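Local atomic coordinates of homoaconitase small subunit (Methanocaldococcus jannaschii, PDB entry 2PKP), a protein that forms, with its large-subunit partner, a hydro-lyase that converts (R)-homocitrate to homoisocitrate through cis-homoaconitate in 2-oxosuberate biosynthesis. Residues 88-91 / 92-95; 125-128 / 129-132. All coordinates share one frame; numbering follows the deposited sequence.

Both contacts are local, made by residues only a few positions apart in the chain, but they lie on opposite sides of its centre, with about 27 Å between their centres. Contact 1 is the opening of helix 89-98, held by four successive main-chain bonds and partly buried: Phe91, Asn94 and Ala95 are buried, while Arg89 and Arg93 are exposed. Contact 2 is the reversal between strands 124-127 and 132-135, farther from the centre, where the apolar parts of two lysines pack on a buried Ile127 and the polar ends are bonded to Asp114, Ile115 and Glu109. The two share no secondary-structure element and do not touch, their nearest atoms being about 13 Å apart.

Contact 1. Residues 88-91 / 92-95; sequences ARIF and YRNA
Ile90 and Asn94, one helical turn apart, lay their side chains side by side and pointing the same way, with the CG2 methyl of Ile90 3.7 Å from ND2 of Asn94. That methyl is brought there by the first torsion of Ile90 (chi1 -64°), which sets CG2 opposite the backbone N and sends CG1 off beside it. The methyl also lies obliquely by the Arg93 guanidinium, at 4.3 Å between Ile90 CG2 and Arg93 NH2, a loose approach.

Phe91 and Ala95, again four residues apart, make a second, apolar pair. With CG anti to the backbone N (chi1 176°), the Phe91 ring lies on the carbonyl side and its CE2 comes within 4.2 Å of Ala95 CB. The small methyl meets the ring obliquely.

Beneath these side chains runs regular alpha-helical bonding: Tyr92 N to Ala88 O (3.0 Å), Arg93 N to Arg89 O (3.2 Å), Asn94 N to Ile90 O (3.0 Å) and Ala95 N to Phe91 O (2.8 Å). Ala88, at the N-cap position, thus supplies the first carbonyl.

Helix 89-98 is the crossover of the beta-alpha-beta unit between parallel strands 81-84 and 101-104. Phe91 packs on Val71 and Ile74 of helix 68-75 and meets Phe61 edge-to-face, whereas Tyr92 and Ala95 rest on Pro102 of strand 101-104.

Contact 2. Residues 125-128 / 129-132; sequences IVIT and NKNK
Ile127 is gripped through both its backbone polar groups. Its N-H gives a straight bond to Lys132 O (2.8 Å, 162° at the hydrogen), and its carbonyl oxygen takes Lys130 N at 2.9 Å, with this donor standing well above the carbonyl plane. The first makes Ile127 and Lys132 an antiparallel hydrogen-bonded pair; the second closes the turn.

Several polar side chains find partners elsewhere in the chain: Asn129 bonds to Asp114 and Ile115 N, Lys130 forms a salt bridge with Asp114, and Lys132 one with Glu109.

The apolar parts of the lysines pack on Ile127. Lys132, extended beyond CG, runs alongside it and brings CE to 3.6 Å from Ile127 CD1. Lys130 slants across instead, its CG 3.8 Å from Ile127 CG2, the branch that chi1 (-50°) turns toward the loop. An alanine in place of Ile127 would remove both of these branches, is likely to open a gap beneath the lysine chains and would probably leave them freer to move.

The turn joins strands 124-127 and 132-135, a beta hairpin at one edge of the mixed sheet, with strand 115-119 lying on the other side of 124-127.

Contact 1. Residues 88-91 / 92-95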
# COMPACT_ATOMS: atom_id res chain seq x y z
N ALA A 88 -7.87 -4.97 21.26
CA ALA A 88 -9.20 -4.81 21.82
C ALA A 88 -10.12 -5.40 20.75
O ALA A 88 -9.90 -5.20 19.55
CB ALA A 88 -9.51 -3.33 22.05
N ARG A 89 -11.14 -6.13 21.19
CA ARG A 89 -12.08 -6.77 20.27
C ARG A 89 -12.69 -5.85 19.24
O ARG A 89 -12.68 -6.15 18.05
CB ARG A 89 -13.20 -7.45 21.08
CG ARG A 89 -12.70 -8.46 22.09
CD ARG A 89 -13.83 -9.11 22.90
NE ARG A 89 -14.74 -9.91 22.08
CZ ARG A 89 -15.78 -9.42 21.41
NH1 ARG A 89 -16.06 -8.12 21.45
NH2 ARG A 89 -16.55 -10.23 20.69
N ILE A 90 -13.24 -4.72 19.68
CA ILE A 90 -13.88 -3.79 18.77
C ILE A 90 -12.91 -3.20 17.76
O ILE A 90 -13.22 -3.10 16.57
CB ILE A 90 -14.58 -2.65 19.55
CG1 ILE A 90 -15.71 -3.24 20.39
CG2 ILE A 90 -15.12 -1.61 18.58
CD1 ILE A 90 -16.48 -2.22 21.22
N PHE A 91 -11.73 -2.80 18.22
CA PHE A 91 -10.73 -2.24 17.33
C PHE A 91 -10.39 -3.24 16.23
O PHE A 91 -10.33 -2.90 15.06
CB PHE A 91 -9.45 -1.88 18.09
CG PHE A 91 -8.34 -1.39 17.21
CD1 PHE A 91 -8.25 -0.04 16.88
CD2 PHE A 91 -7.42 -2.28 16.66
CE1 PHE A 91 -7.25 0.42 16.02
CE2 PHE A 91 -6.41 -1.83 15.80
CZ PHE A 91 -6.33 -0.47 15.48
N TYR A 92 -10.17 -4.49 16.64
CA TYR A 92 -9.82 -5.56 15.72
C TYR A 92 -10.83 -5.65 14.58
O TYR A 92 -10.46 -5.74 13.41
CB TYR A 92 -9.78 -6.89 16.47
CG TYR A 92 -9.20 -8.03 15.66
CD1 TYR A 92 -7.84 -8.32 15.71
CD2 TYR A 92 -10.01 -8.81 14.84
CE1 TYR A 92 -7.30 -9.35 14.96
CE2 TYR A 92 -9.49 -9.85 14.08
CZ TYR A 92 -8.13 -10.11 14.15
OH TYR A 92 -7.60 -11.14 13.40
N ARG A 93 -12.10 -5.64 14.94
CA ARG A 93 -13.18 -5.73 13.97
C ARG A 93 -13.16 -4.53 13.02
O ARG A 93 -13.24 -4.70 11.80
CB ARG A 93 -14.53 -5.81 14.70
CG ARG A 93 -15.74 -5.87 13.78
CD ARG A 93 -17.04 -5.95 14.57
NE ARG A 93 -17.34 -4.71 15.29
CZ ARG A 93 -17.60 -3.55 14.70
NH1 ARG A 93 -17.60 -3.46 13.38
NH2 ARG A 93 -17.88 -2.48 15.43
N ASN A 94 -13.05 -3.33 13.58
CA ASN A 94 -13.01 -2.12 12.77
C ASN A 94 -11.82 -2.14 11.82
O ASN A 94 -11.93 -1.74 10.66
CB ASN A 94 -12.95 -0.87 13.65
CG ASN A 94 -14.25 -0.63 14.41
OD1 ASN A 94 -15.31 -1.12 14.02
ND2 ASN A 94 -14.17 0.14 15.49
N ALA A 95 -10.68 -2.59 12.33
CA ALA A 95 -9.47 -2.65 11.51
C ALA A 95 -9.72 -3.53 10.29
O ALA A 95 -9.44 -3.13 9.16
CB ALA A 95 -8.31 -3.19 12.33

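Contact 2. Residues 125-128 / 129-132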
# COMPACT_ATOMS: atom_id res chain seq x y z
N ILE A 125 7.72 -12.34 11.07
CA ILE A 125 8.11 -10.95 11.01
C ILE A 125 9.61 -10.96 11.10
O ILE A 125 10.17 -11.42 12.09
CB ILE A 125 7.57 -10.15 12.21
CG1 ILE A 125 6.04 -10.11 12.17
CG2 ILE A 125 8.17 -8.75 12.19
CD1 ILE A 125 5.41 -9.58 13.44
N VAL A 126 10.28 -10.51 10.05
CA VAL A 126 11.72 -10.45 10.05
C VAL A 126 12.12 -9.07 10.55
O VAL A 126 11.68 -8.05 10.01
CB VAL A 126 12.31 -10.66 8.62
CG1 VAL A 126 13.83 -10.67 8.68
CG2 VAL A 126 11.79 -11.95 8.03
N ILE A 127 12.94 -9.03 11.60
CA ILE A 127 13.43 -7.78 12.16
C ILE A 127 14.82 -7.71 11.55
O ILE A 127 15.81 -8.12 12.15
CB ILE A 127 13.50 -7.85 13.69
CG1 ILE A 127 12.16 -8.37 14.23
CG2 ILE A 127 13.80 -6.47 14.27
CD1 ILE A 127 12.12 -8.57 15.73
N THR A 128 14.86 -7.19 10.32
CA THR A 128 16.08 -7.11 9.53
C THR A 128 17.33 -6.54 10.19
O THR A 128 18.40 -7.11 10.04
CB THR A 128 15.82 -6.34 8.21
OG1 THR A 128 15.53 -4.97 8.51
CG2 THR A 128 14.63 -6.95 7.47
N ASN A 129 17.20 -5.44 10.92
CA ASN A 129 18.37 -4.85 11.56
C ASN A 129 18.82 -5.58 12.84
O ASN A 129 19.83 -5.23 13.44
CB ASN A 129 18.10 -3.37 11.88
CG ASN A 129 16.88 -3.18 12.77
OD1 ASN A 129 15.77 -3.59 12.42
ND2 ASN A 129 17.08 -2.55 13.92
N LYS A 130 18.08 -6.61 13.24
CA LYS A 130 18.44 -7.36 14.45
C LYS A 130 18.75 -8.83 14.17
O LYS A 130 18.94 -9.62 15.10
CB LYS A 130 17.30 -7.26 15.48
CG LYS A 130 17.07 -5.87 16.06
CD LYS A 130 18.28 -5.38 16.85
CE LYS A 130 17.90 -4.39 17.96
NZ LYS A 130 17.27 -3.14 17.46
N ASN A 131 18.82 -9.20 12.90
CA ASN A 131 19.10 -10.57 12.50
C ASN A 131 18.27 -11.61 13.24
O ASN A 131 18.80 -12.58 13.79
CB ASN A 131 20.59 -10.88 12.69
CG ASN A 131 21.46 -10.18 11.68
OD1 ASN A 131 21.11 -10.12 10.50
ND2 ASN A 131 22.59 -9.66 12.12
N LYS A 132 16.96 -11.41 13.25
CA LYS A 132 16.07 -12.36 13.87
C LYS A 132 14.68 -12.29 13.26
O LYS A 132 14.27 -11.27 12.70
CB LYS A 132 16.00 -12.14 15.39
CG LYS A 132 15.47 -10.80 15.85
CD LYS A 132 15.33 -10.82 17.38
CE LYS A 132 14.79 -9.52 17.93
NZ LYS A 132 14.64 -9.62 19.41